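Long-range contacts in extracellular serine protease (Aeromonas sobria, PDB 3WQB), which preferentially cleaves peptide bonds after pairs of basic residues, one of them lysine, as a calcium-binding serine protease and probable potent virulence factor: residues 80-85 and 105-110; 216-221 and 333-338; 368-373 and 416-421; 476-481 and 528-533; 497-502 and 536-541. The protein carries 1 engineered substitution. One frame throughout, in Å; residues are numbered along the deposited sequence.

Contact 1. Residues 80-85 and 105-110; sequences GLAIAH and DPTPTD
Leu-81 and Pro-106 supply the single direct hydrogen bond of this contact: Leu-81 N donates to Pro-106 O at 3.0 Å, arriving from well above the carbonyl plane although the N-H itself points almost straight (164°). Beside it Gly-80 CA comes within 3.3 Å of Pro-106 O. Glycine suits this point because its extended, positive-phi backbone would jam a CB against the preceding carbonyl, and the ring of Pro-108 already fills the place a CB would take.

The polar side chains are organised from Asp-105. Its OD1 takes the Thr-107 hydroxyl on the syn lone pair, with OG1 and OD1 2.6 Å apart, and receives Thr-107 N on the anti side, 34° out of the carboxylate plane, in an Asx turn. Thr-107 OG1 is thereby held in position for a water, which donates to it and accepts from Ala-84 N, bridging the two loops.

Apolar packing falls to Pro-106, whose CG meets Leu-81 CB at 4.1 Å and whose CD meets Ile-83 CG2 at 3.9 Å, the latter pair crossing nearly at right angles. Ile-83 CG1, set between its backbone N and carbonyl carbon (chi1 56°), makes van der Waals contact with carboxylate atom Asp-105 OD1 at 3.5 Å.

Both segments belong to the long loop that, in this subtilisin-type domain, joins strand 73-77, just before the predicted charge-relay Asp-78, to helix 115-124, which begins with the predicted charge-relay His-115.

Contact 2. Residues 216-221 and 333-338; sequences AGNGFN and NGTASA. Engineered in segment 333-338: Ala-336 (natural residue Ser).
Asn-218 and Thr-335 run antiparallel alongside one another, so that the amide oxygen of one lies against both the hydroxyl and the backbone N of the other. Asn-218 OD1 receives Thr-335 N on a lone pair in the carbonyl plane, 2.9 Å away and nearly straight (174°). Thr-335 OG1 donates to the same OD1 at 2.9 Å, but from above that plane. Threonine can do this because OG1 stands between its backbone N and carbonyl carbon (chi1 55°), where it also accepts from Gly-217 N at 3.1 Å; both roles of the buried hydroxyl are thus used.

The pairing joins two signature elements of the subtilase fold, the Ala-Gly-Asn loop after strand 211-215 and the Gly-Thr-Ser signature opening helix 335-352, here with engineered Ala-336 in place of its predicted charge-relay serine. By the Ala-Gly-Asn motif, Asn-218 probably corresponds to the oxyanion-hole asparagine of subtilisins, and with OD1 doubly held its ND2 is hydrogen-bonded to the backbone of another protein's chain.

CG2 of Thr-335 lies against Gly-217 O (3.1 Å) and, more loosely, Ala-216 CB (4.3 Å). Gly-334, the N-cap residue, receives Ser-337 N on its O at 2.9 Å, and its CA lies 3.7 Å from Asn-218 OD1.

Contact 3. Residues 368-373 and 416-421; sequences SATRVD and LIDVNK
Thr-370 and Leu-416 exchange two backbone hydrogen bonds, Thr-370 N to Leu-416 O at 2.8 Å and Leu-416 N to Thr-370 O at 2.9 Å, as a hydrogen-bonded antiparallel pair. Next to it Val-372 CG1 meets Leu-416 CD2 at 3.8 Å, the branched side chains crossing at about a right angle, as suits two apolar residues. Beyond the bridge, the aliphatic stem of Lys-421 lies along Ser-368, CG to CB 3.7 Å; its CG is anti to the backbone N (chi1 -170°) and the chain stays extended.

Two waters fill in the polar shell. One accepts from Thr-370 OG1 and donates to Ser-368 O and to Asp-418 OD2; the other accepts from Asp-418 N and donates to Ser-368 OG, which is also hydrogen-bonded to Leu-364 O. Asp-418 OD1 takes Lys-421 N at 3.0 Å, from above the carboxylate plane. From further out, Asn-58 ND2 also bonds to this OD1, while Arg-18 donates to Thr-370 OG1 and to the carbonyl of Ile-417.

Aspartate here is the N-cap of helix 419-426, its carboxylate meeting an N-H of the first turn. The whole is an N-capped helix start, tied by a single antiparallel beta bridge to the chain leaving helix 358-368.

Contact 4. Residues 476-481 and 528-533; sequences QVMVSL and LRDMRM
Leu-528 O is gripped from opposite faces of its carbonyl plane, by Leu-481 N at 3.0 Å across the sheet and by Arg-529 NH1, also at 3.0 Å. The same NH1 makes a weak bond to Leu-481 O, which meets the guanidinium at its edge. The bend at chi2 (-60°) folds the arginine back over its backbone, and its NH2 pairs with Asp-482.

These bonds belong to an antiparallel ladder, part of a beta sheet of the P-domain, with a register shift. Val-477 pairs with Met-533 and Val-479 with Met-531, whereas Leu-481 pairs with Leu-528: Asp-530 and Met-531 both face Val-479, a G1 beta bulge. Ser-480 suits the bulge, for its OG accepts Asp-530 N at 3.0 Å, and a water links that hydroxyl to Asp-530 OD1.

On the face that carries Val-477, Val-479, Leu-481, Leu-528 and Met-533, Val-479 CG2 and Met-533 CE press unusually close, at 3.4 Å. Leu-481 and Leu-528 lie side by side there, CD2 to CD1 3.9 Å. Arg-532 shares a face with Met-478; beside it the amide of Gln-476 lies almost parallel to the guanidinium, planes 12° apart, with NE2 over its face; Ser-251 serves both groups, and Arg-532 also binds Asp-197 and Pro-248 O.

Strand 583-595 pairs with the other edge of 476-481, Trp-440 of strand 436-444 touches Gln-476 and Met-478, and strand 489-494 packs against Val-477, Leu-481 and Leu-528.

Contact 5. Residues 497-502 and 536-541; sequences AGTRSI and NKFYGE
Strand 500-502 and its lead-in face two linked turns, a type I turn from Asn-536 to Tyr-539 and a type II turn from Phe-538 to Glu-541, with Ser-501 and Lys-537 the nearest pair at 6.2 Å between CA atoms. They lie in the beta-rich P-domain, where 500-502 is an outermost strand of a four-stranded antiparallel sheet. Gly-540 suits the third position of the type II turn, whose positive phi a glycine adopts with ease.

Lys-537 reaches across the strand. Bent at chi2 (66°) and again at chi4, it brings NZ to Arg-500 O at 2.8 Å, nearly in line with the carbonyl, while NZ also forms a salt bridge with Glu-400. On the way its CE rests against the methyl of Thr-499, CE to CG2 3.7 Å; a long chain with a charged end can pack and bond at once.

Phe-538 packs against Thr-499 and Ser-501. Thr-499 O lies at the ring edge, near its plane, 3.4 Å from CE1, and CZ comes to 3.5 Å from Ser-501 CB. Leu-493, Val-472 and Val-475 also touch the ring.

Glu-541 and Thr-499 approach from opposite directions. The carboxylate is held by both oxygens: OE1 takes a water bound to Ala-497 N and also Ser-495 OG, whereas OE2 receives Ala-403 N and, on its syn side, the Thr-499 hydroxyl, with only 2.5 Å between OG1 and OE2.

Contacts 1, 2 and 3 follow one another along the chain, whereas the segments of contacts 4 and 5 alternate, strand 527-535 running into 536-541. Contacts 1 and 2, centres 23 Å apart, belong to the subtilisin domain. Contact 3, about 19 Å from contact 2 between centres, shares its surroundings, since helix 335-352 starts in contact 2 and Ile-417 packs on the same helix. Contacts 4 and 5, centres 18 Å apart, belong to the P-domain: contact 4 lies in the sheet of 471-482 and 527-535, contact 5 sets edge strand 500-502 of another sheet against a loop; both reach the protease part, through Asp-197 and Asp-363. Contacts 1 and 5, about 43 Å apart between centres, stand on opposite sides of the molecule's centre.

Contact 1. Residues 80-85 and 105-110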
# COMPACT_ATOMS: atom_id res chain seq x y z
N GLY A 80 -15.10 1.71 -7.77
CA GLY A 80 -15.95 2.25 -8.82
C GLY A 80 -15.36 3.49 -9.45
O GLY A 80 -14.34 4.01 -9.00
N LEU A 81 -16.00 3.96 -10.51
CA LEU A 81 -15.64 5.20 -11.17
C LEU A 81 -16.86 5.68 -11.93
O LEU A 81 -17.35 4.98 -12.81
CB LEU A 81 -14.46 4.99 -12.13
CG LEU A 81 -14.06 6.15 -13.06
CD1 LEU A 81 -13.88 7.48 -12.34
CD2 LEU A 81 -12.81 5.78 -13.87
N ALA A 82 -17.34 6.87 -11.59
CA ALA A 82 -18.48 7.47 -12.29
C ALA A 82 -17.98 8.05 -13.61
O ALA A 82 -17.63 9.24 -13.71
CB ALA A 82 -19.13 8.53 -11.43
N ILE A 83 -17.93 7.20 -14.63
CA ILE A 83 -17.30 7.53 -15.91
C ILE A 83 -17.99 8.65 -16.69
O ILE A 83 -17.38 9.23 -17.59
CB ILE A 83 -17.11 6.28 -16.81
CG1 ILE A 83 -18.44 5.55 -17.04
CG2 ILE A 83 -16.03 5.37 -16.24
CD1 ILE A 83 -18.42 4.63 -18.25
N ALA A 84 -19.25 8.95 -16.35
CA ALA A 84 -19.95 10.05 -17.00
C ALA A 84 -19.85 11.39 -16.24
O ALA A 84 -20.45 12.38 -16.67
CB ALA A 84 -21.41 9.68 -17.24
N HIS A 85 -19.09 11.43 -15.15
CA HIS A 85 -18.85 12.69 -14.44
C HIS A 85 -18.37 13.76 -15.41
O HIS A 85 -17.48 13.49 -16.22
CB HIS A 85 -17.77 12.50 -13.37
CG HIS A 85 -17.72 13.60 -12.36
ND1 HIS A 85 -17.27 14.87 -12.66
CD2 HIS A 85 -18.11 13.64 -11.07
CE1 HIS A 85 -17.36 15.63 -11.58
NE2 HIS A 85 -17.86 14.90 -10.60
N ASP A 105 -19.28 -0.36 -17.51
CA ASP A 105 -19.55 0.86 -16.77
C ASP A 105 -19.42 0.62 -15.26
O ASP A 105 -20.31 0.04 -14.65
CB ASP A 105 -20.93 1.42 -17.13
CG ASP A 105 -21.21 2.78 -16.50
OD1 ASP A 105 -20.47 3.17 -15.58
OD2 ASP A 105 -22.16 3.47 -16.93
N PRO A 106 -18.30 1.06 -14.67
CA PRO A 106 -18.04 0.82 -13.25
C PRO A 106 -18.65 1.88 -12.33
O PRO A 106 -18.21 2.03 -11.20
CB PRO A 106 -16.51 0.85 -13.18
CG PRO A 106 -16.15 1.88 -14.19
CD PRO A 106 -17.14 1.70 -15.33
N THR A 107 -19.69 2.59 -12.79
CA THR A 107 -20.35 3.59 -11.96
C THR A 107 -21.03 2.91 -10.78
O THR A 107 -21.77 1.95 -10.96
CB THR A 107 -21.39 4.39 -12.79
OG1 THR A 107 -20.70 5.08 -13.85
CG2 THR A 107 -22.14 5.41 -11.93
N PRO A 108 -20.77 3.39 -9.55
CA PRO A 108 -21.40 2.78 -8.38
C PRO A 108 -22.90 3.01 -8.31
O PRO A 108 -23.41 4.02 -8.82
CB PRO A 108 -20.72 3.46 -7.19
CG PRO A 108 -19.56 4.13 -7.72
CD PRO A 108 -19.77 4.41 -9.16
N THR A 109 -23.59 2.08 -7.64
CA THR A 109 -25.01 2.21 -7.32
C THR A 109 -25.22 2.64 -5.87
O THR A 109 -26.32 3.00 -5.47
CB THR A 109 -25.76 0.89 -7.53
OG1 THR A 109 -25.10 -0.15 -6.80
CG2 THR A 109 -25.80 0.54 -9.01
N ASP A 110 -24.15 2.59 -5.08
CA ASP A 110 -24.25 2.91 -3.66
C ASP A 110 -23.78 4.34 -3.41
O ASP A 110 -22.67 4.69 -3.79
CB ASP A 110 -23.40 1.91 -2.87
CG ASP A 110 -23.37 2.21 -1.40
OD1 ASP A 110 -24.38 1.94 -0.72
OD2 ASP A 110 -22.32 2.70 -0.93
O HOH W 1 -21.14 7.56 -14.66

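Contact 2. Residues 216-221 and 333-338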
# COMPACT_ATOMS: atom_id res chain seq x y z
N ALA A 216 -0.10 2.86 1.73
CA ALA A 216 0.53 2.23 2.89
C ALA A 216 -0.46 1.73 3.93
O ALA A 216 -0.13 0.84 4.71
CB ALA A 216 1.48 3.19 3.55
N GLY A 217 -1.66 2.31 3.95
CA GLY A 217 -2.61 2.10 5.05
C GLY A 217 -2.77 3.33 5.92
O GLY A 217 -1.92 4.23 5.91
N ASN A 218 -3.87 3.35 6.67
CA ASN A 218 -4.24 4.45 7.55
C ASN A 218 -4.30 3.99 8.99
O ASN A 218 -5.19 4.39 9.74
CB ASN A 218 -5.63 4.99 7.17
CG ASN A 218 -5.69 5.50 5.76
OD1 ASN A 218 -4.67 5.89 5.17
ND2 ASN A 218 -6.89 5.52 5.21
N GLY A 219 -3.33 3.16 9.38
CA GLY A 219 -3.37 2.50 10.68
C GLY A 219 -2.37 2.97 11.71
O GLY A 219 -2.00 2.18 12.59
N PHE A 220 -1.92 4.22 11.64
CA PHE A 220 -1.04 4.68 12.73
C PHE A 220 -1.66 4.45 14.11
O PHE A 220 -0.97 4.05 15.03
CB PHE A 220 -0.59 6.13 12.59
CG PHE A 220 0.70 6.40 13.30
CD1 PHE A 220 0.71 6.72 14.66
CD2 PHE A 220 1.92 6.29 12.63
CE1 PHE A 220 1.92 6.93 15.34
CE2 PHE A 220 3.12 6.50 13.29
CZ PHE A 220 3.13 6.82 14.65
N ASN A 221 -2.97 4.67 14.21
CA ASN A 221 -3.67 4.60 15.48
C ASN A 221 -4.71 3.47 15.57
O ASN A 221 -4.87 2.85 16.62
CB ASN A 221 -4.35 5.94 15.77
CG ASN A 221 -3.36 7.09 15.80
OD1 ASN A 221 -3.46 8.04 15.02
ND2 ASN A 221 -2.39 7.01 16.70
N ASN A 333 -9.41 11.74 1.44
CA ASN A 333 -8.20 11.76 2.25
C ASN A 333 -7.50 10.40 2.22
O ASN A 333 -7.77 9.57 1.35
CB ASN A 333 -8.54 12.17 3.69
CG ASN A 333 -9.35 11.11 4.41
OD1 ASN A 333 -9.81 10.15 3.80
ND2 ASN A 333 -9.53 11.28 5.72
N GLY A 334 -6.59 10.19 3.16
CA GLY A 334 -6.00 8.88 3.37
C GLY A 334 -4.77 8.61 2.54
O GLY A 334 -4.38 9.40 1.66
N THR A 335 -4.14 7.48 2.83
CA THR A 335 -3.13 6.99 1.91
C THR A 335 -3.79 6.68 0.57
O THR A 335 -3.11 6.62 -0.46
CB THR A 335 -2.31 5.83 2.48
OG1 THR A 335 -3.17 4.77 2.93
CG2 THR A 335 -1.42 6.31 3.62
N ALA A 336 -5.12 6.54 0.55
CA ALA A 336 -5.85 6.43 -0.73
C ALA A 336 -5.83 7.71 -1.56
O ALA A 336 -6.21 7.66 -2.73
CB ALA A 336 -7.28 6.04 -0.54
N SER A 337 -5.45 8.83 -0.95
CA SER A 337 -5.21 10.09 -1.66
C SER A 337 -3.74 10.30 -1.98
O SER A 337 -3.40 10.88 -3.00
CB SER A 337 -5.76 11.26 -0.84
OG SER A 337 -7.17 11.26 -0.87
N ALA A 338 -2.86 9.83 -1.09
CA ALA A 338 -1.42 9.86 -1.37
C ALA A 338 -1.10 9.03 -2.61
O ALA A 338 -0.22 9.39 -3.40
CB ALA A 338 -0.65 9.37 -0.18

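Contact 3. Residues 368-373 and 416-421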
# COMPACT_ATOMS: atom_id res chain seq x y z
N SER A 368 14.96 13.47 -5.87
CA SER A 368 14.43 14.83 -5.89
C SER A 368 13.46 15.14 -4.74
O SER A 368 13.02 16.28 -4.60
CB SER A 368 13.75 15.12 -7.23
OG SER A 368 12.62 14.28 -7.42
N ALA A 369 13.11 14.14 -3.95
CA ALA A 369 12.11 14.31 -2.89
C ALA A 369 12.57 15.26 -1.79
O ALA A 369 13.77 15.39 -1.50
CB ALA A 369 11.71 12.95 -2.32
N THR A 370 11.61 15.95 -1.18
CA THR A 370 11.87 16.98 -0.17
C THR A 370 11.90 16.36 1.22
O THR A 370 11.00 15.59 1.60
CB THR A 370 10.77 18.07 -0.23
OG1 THR A 370 10.67 18.57 -1.57
CG2 THR A 370 11.05 19.23 0.74
N ARG A 371 12.95 16.70 1.97
CA ARG A 371 13.09 16.21 3.34
C ARG A 371 12.23 17.03 4.32
O ARG A 371 12.73 17.83 5.11
CB ARG A 371 14.57 16.21 3.74
CG ARG A 371 14.89 15.38 5.00
CD ARG A 371 16.37 14.97 5.13
NE ARG A 371 17.32 16.00 4.70
CZ ARG A 371 18.04 16.77 5.52
NH1 ARG A 371 17.94 16.64 6.84
NH2 ARG A 371 18.86 17.67 5.01
N VAL A 372 10.92 16.83 4.23
CA VAL A 372 9.98 17.51 5.11
C VAL A 372 10.15 17.02 6.55
O VAL A 372 10.65 15.92 6.79
CB VAL A 372 8.53 17.27 4.67
CG1 VAL A 372 8.22 18.03 3.39
CG2 VAL A 372 8.25 15.77 4.51
N ASP A 373 9.73 17.84 7.51
CA ASP A 373 9.72 17.45 8.91
C ASP A 373 11.10 16.92 9.30
O ASP A 373 11.23 15.84 9.89
CB ASP A 373 8.63 16.40 9.15
CG ASP A 373 8.31 16.19 10.62
OD1 ASP A 373 8.71 17.00 11.47
OD2 ASP A 373 7.64 15.18 10.91
N LEU A 416 8.87 13.97 0.52
CA LEU A 416 7.68 14.42 -0.18
C LEU A 416 7.99 14.65 -1.66
O LEU A 416 8.97 15.31 -2.01
CB LEU A 416 7.16 15.71 0.45
CG LEU A 416 6.06 16.49 -0.26
CD1 LEU A 416 4.79 15.67 -0.37
CD2 LEU A 416 5.80 17.82 0.44
N ILE A 417 7.14 14.12 -2.52
CA ILE A 417 7.28 14.30 -3.97
C ILE A 417 7.52 15.77 -4.34
O ILE A 417 6.82 16.67 -3.85
CB ILE A 417 6.04 13.78 -4.69
CG1 ILE A 417 5.97 12.26 -4.56
CG2 ILE A 417 6.04 14.20 -6.16
CD1 ILE A 417 4.72 11.63 -5.15
N ASP A 418 8.50 15.99 -5.21
CA ASP A 418 8.79 17.31 -5.76
C ASP A 418 8.84 17.12 -7.27
O ASP A 418 9.87 16.75 -7.82
CB ASP A 418 10.12 17.83 -5.23
CG ASP A 418 10.47 19.23 -5.71
OD1 ASP A 418 9.94 19.68 -6.75
OD2 ASP A 418 11.33 19.87 -5.05
N VAL A 419 7.72 17.34 -7.94
CA VAL A 419 7.63 17.05 -9.38
C VAL A 419 8.57 17.93 -10.19
O VAL A 419 9.23 17.45 -11.13
CB VAL A 419 6.18 17.20 -9.89
CG1 VAL A 419 6.14 17.24 -11.43
CG2 VAL A 419 5.30 16.08 -9.36
N ASN A 420 8.63 19.22 -9.86
CA ASN A 420 9.49 20.13 -10.60
C ASN A 420 10.95 19.69 -10.55
O ASN A 420 11.64 19.70 -11.58
CB ASN A 420 9.41 21.54 -10.02
CG ASN A 420 8.06 22.19 -10.20
OD1 ASN A 420 7.21 21.73 -10.96
ND2 ASN A 420 7.87 23.28 -9.48
N LYS A 421 11.42 19.30 -9.37
CA LYS A 421 12.82 18.88 -9.21
C LYS A 421 13.07 17.54 -9.89
O LYS A 421 14.12 17.34 -10.51
CB LYS A 421 13.23 18.85 -7.74
CG LYS A 421 14.73 18.66 -7.52
CD LYS A 421 15.09 18.80 -6.06
CE LYS A 421 16.56 18.48 -5.85
NZ LYS A 421 16.97 18.68 -4.44
O HOH W 2 10.29 13.81 -5.95
O HOH W 3 12.79 18.59 -3.18

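Contact 4. Residues 476-481 and 528-533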
# COMPACT_ATOMS: atom_id res chain seq x y z
N GLN A 476 14.51 -7.49 0.38
CA GLN A 476 13.41 -8.23 0.96
C GLN A 476 13.97 -9.24 1.94
O GLN A 476 15.04 -9.82 1.72
CB GLN A 476 12.61 -8.97 -0.11
CG GLN A 476 11.88 -8.06 -1.08
CD GLN A 476 11.33 -8.82 -2.26
OE1 GLN A 476 12.05 -9.61 -2.87
NE2 GLN A 476 10.07 -8.56 -2.60
N VAL A 477 13.23 -9.43 3.02
CA VAL A 477 13.56 -10.41 4.04
C VAL A 477 12.31 -11.24 4.34
O VAL A 477 11.20 -10.69 4.42
CB VAL A 477 14.07 -9.70 5.34
CG1 VAL A 477 14.08 -10.61 6.54
CG2 VAL A 477 15.46 -9.14 5.13
N MET A 478 12.48 -12.55 4.48
CA MET A 478 11.43 -13.38 5.05
C MET A 478 11.91 -13.87 6.40
O MET A 478 13.09 -14.18 6.54
CB MET A 478 11.09 -14.57 4.14
CG MET A 478 10.38 -14.15 2.87
SD MET A 478 9.89 -15.56 1.88
CE MET A 478 11.47 -16.26 1.41
N VAL A 479 11.02 -13.90 7.38
CA VAL A 479 11.37 -14.34 8.74
C VAL A 479 10.42 -15.42 9.23
O VAL A 479 9.20 -15.33 9.03
CB VAL A 479 11.40 -13.16 9.77
CG1 VAL A 479 11.76 -13.66 11.17
CG2 VAL A 479 12.40 -12.11 9.34
N SER A 480 11.00 -16.44 9.87
CA SER A 480 10.23 -17.46 10.57
C SER A 480 10.75 -17.54 12.00
O SER A 480 11.95 -17.63 12.23
CB SER A 480 10.36 -18.82 9.88
OG SER A 480 9.80 -18.74 8.58
N LEU A 481 9.82 -17.48 12.95
CA LEU A 481 10.16 -17.55 14.37
C LEU A 481 8.94 -17.97 15.17
O LEU A 481 7.80 -17.84 14.70
CB LEU A 481 10.72 -16.20 14.88
CG LEU A 481 9.87 -14.94 14.80
CD1 LEU A 481 8.88 -14.86 15.97
CD2 LEU A 481 10.77 -13.71 14.81
N LEU A 528 5.90 -16.22 13.36
CA LEU A 528 6.01 -15.81 11.96
C LEU A 528 6.40 -17.00 11.12
O LEU A 528 7.23 -17.80 11.54
CB LEU A 528 7.07 -14.71 11.81
CG LEU A 528 6.92 -13.43 12.64
CD1 LEU A 528 8.02 -12.45 12.27
CD2 LEU A 528 5.55 -12.80 12.46
N ARG A 529 5.81 -17.11 9.94
CA ARG A 529 6.14 -18.16 8.99
C ARG A 529 6.33 -17.52 7.62
O ARG A 529 5.35 -17.14 6.96
CB ARG A 529 5.04 -19.24 8.93
CG ARG A 529 4.90 -20.11 10.19
CD ARG A 529 6.19 -20.87 10.49
NE ARG A 529 6.09 -21.77 11.64
CZ ARG A 529 6.33 -21.42 12.90
NH1 ARG A 529 6.68 -20.18 13.21
NH2 ARG A 529 6.22 -22.32 13.86
N ASP A 530 7.58 -17.35 7.21
CA ASP A 530 7.93 -16.66 5.95
C ASP A 530 7.22 -15.31 5.83
O ASP A 530 6.68 -14.96 4.77
CB ASP A 530 7.62 -17.53 4.72
CG ASP A 530 8.52 -18.75 4.60
OD1 ASP A 530 9.64 -18.76 5.14
OD2 ASP A 530 8.08 -19.71 3.92
N MET A 531 7.19 -14.56 6.92
CA MET A 531 6.62 -13.22 6.85
C MET A 531 7.60 -12.32 6.11
O MET A 531 8.77 -12.24 6.47
CB MET A 531 6.33 -12.64 8.23
CG MET A 531 5.64 -11.30 8.11
SD MET A 531 5.35 -10.46 9.65
CE MET A 531 5.52 -8.76 9.13
N ARG A 532 7.11 -11.65 5.07
CA ARG A 532 7.97 -10.85 4.21
C ARG A 532 7.95 -9.38 4.61
O ARG A 532 6.90 -8.82 4.98
CB ARG A 532 7.60 -11.01 2.74
CG ARG A 532 8.66 -10.47 1.78
CD ARG A 532 8.30 -10.71 0.33
NE ARG A 532 7.01 -10.09 0.03
CZ ARG A 532 6.29 -10.34 -1.06
NH1 ARG A 532 6.73 -11.20 -1.96
NH2 ARG A 532 5.12 -9.72 -1.23
N MET A 533 9.14 -8.76 4.57
CA MET A 533 9.29 -7.33 4.81
C MET A 533 10.25 -6.76 3.77
O MET A 533 11.12 -7.48 3.25
CB MET A 533 9.83 -7.08 6.21
CG MET A 533 8.88 -7.51 7.32
SD MET A 533 9.70 -7.93 8.87
CE MET A 533 10.36 -9.53 8.46
O HOH W 4 11.37 -17.38 6.73

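Contact 5. Residues 497-502 and 536-541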
# COMPACT_ATOMS: atom_id res chain seq x y z
N ALA A 497 27.65 -1.79 5.25
CA ALA A 497 28.12 -0.45 5.62
C ALA A 497 27.82 -0.08 7.08
O ALA A 497 28.30 0.94 7.57
CB ALA A 497 27.51 0.58 4.69
N GLY A 498 27.00 -0.89 7.75
CA GLY A 498 26.61 -0.64 9.12
C GLY A 498 25.30 0.12 9.20
O GLY A 498 24.84 0.45 10.29
N THR A 499 24.72 0.44 8.05
CA THR A 499 23.41 1.11 8.01
C THR A 499 22.31 0.22 8.60
O THR A 499 22.29 -0.98 8.36
CB THR A 499 23.05 1.46 6.56
OG1 THR A 499 24.16 2.15 5.97
CG2 THR A 499 21.80 2.34 6.48
N ARG A 500 21.41 0.81 9.37
CA ARG A 500 20.36 0.03 10.02
C ARG A 500 18.98 0.41 9.51
O ARG A 500 18.75 1.58 9.15
CB ARG A 500 20.40 0.26 11.53
CG ARG A 500 21.73 -0.14 12.17
CD ARG A 500 21.75 0.29 13.63
NE ARG A 500 20.85 -0.51 14.45
CZ ARG A 500 21.17 -1.68 15.00
NH1 ARG A 500 22.38 -2.20 14.84
NH2 ARG A 500 20.28 -2.33 15.73
N SER A 501 18.07 -0.56 9.49
CA SER A 501 16.69 -0.31 9.08
C SER A 501 15.75 -1.17 9.92
O SER A 501 15.89 -2.40 9.93
CB SER A 501 16.52 -0.67 7.61
OG SER A 501 15.19 -0.45 7.17
N ILE A 502 14.82 -0.52 10.62
CA ILE A 502 13.82 -1.26 11.38
C ILE A 502 12.75 -1.77 10.42
O ILE A 502 12.00 -1.00 9.82
CB ILE A 502 13.23 -0.39 12.51
CG1 ILE A 502 14.33 -0.10 13.55
CG2 ILE A 502 12.01 -1.07 13.14
CD1 ILE A 502 14.00 1.00 14.54
N ASN A 536 13.65 0.09 1.95
CA ASN A 536 14.22 1.01 0.97
C ASN A 536 15.44 1.77 1.50
O ASN A 536 16.07 2.54 0.76
CB ASN A 536 13.15 2.01 0.53
CG ASN A 536 12.06 1.36 -0.29
OD1 ASN A 536 12.35 0.59 -1.21
ND2 ASN A 536 10.80 1.68 0.02
N LYS A 537 15.75 1.58 2.78
CA LYS A 537 16.79 2.37 3.45
C LYS A 537 18.17 2.29 2.82
O LYS A 537 18.98 3.22 2.97
CB LYS A 537 16.85 1.96 4.93
CG LYS A 537 17.99 2.56 5.73
CD LYS A 537 17.85 4.07 5.89
CE LYS A 537 18.98 4.65 6.73
NZ LYS A 537 18.93 4.19 8.15
N PHE A 538 18.45 1.20 2.12
CA PHE A 538 19.80 0.90 1.64
C PHE A 538 20.04 1.32 0.19
O PHE A 538 21.06 0.98 -0.40
CB PHE A 538 20.10 -0.58 1.85
CG PHE A 538 19.80 -1.06 3.24
CD1 PHE A 538 20.64 -0.73 4.29
CD2 PHE A 538 18.66 -1.83 3.49
CE1 PHE A 538 20.36 -1.17 5.58
CE2 PHE A 538 18.37 -2.27 4.79
CZ PHE A 538 19.23 -1.94 5.83
N TYR A 539 19.11 2.08 -0.37
CA TYR A 539 19.17 2.49 -1.76
C TYR A 539 20.50 3.14 -2.10
O TYR A 539 20.88 4.16 -1.51
CB TYR A 539 18.02 3.46 -2.05
CG TYR A 539 17.78 3.72 -3.51
CD1 TYR A 539 16.83 2.98 -4.22
CD2 TYR A 539 18.50 4.70 -4.20
CE1 TYR A 539 16.60 3.22 -5.57
CE2 TYR A 539 18.28 4.95 -5.56
CZ TYR A 539 17.32 4.21 -6.23
OH TYR A 539 17.08 4.43 -7.57
N GLY A 540 21.20 2.55 -3.08
CA GLY A 540 22.46 3.11 -3.55
C GLY A 540 23.70 2.49 -2.94
O GLY A 540 24.80 2.68 -3.45
N GLU A 541 23.55 1.79 -1.82
CA GLU A 541 24.69 1.15 -1.14
C GLU A 541 25.20 -0.07 -1.91
O GLU A 541 24.48 -0.65 -2.71
CB GLU A 541 24.29 0.72 0.28
CG GLU A 541 24.05 1.87 1.23
CD GLU A 541 23.95 1.47 2.69
OE1 GLU A 541 24.11 0.27 3.02
OE2 GLU A 541 23.71 2.37 3.51
O HOH W 5 26.11 -1.64 2.47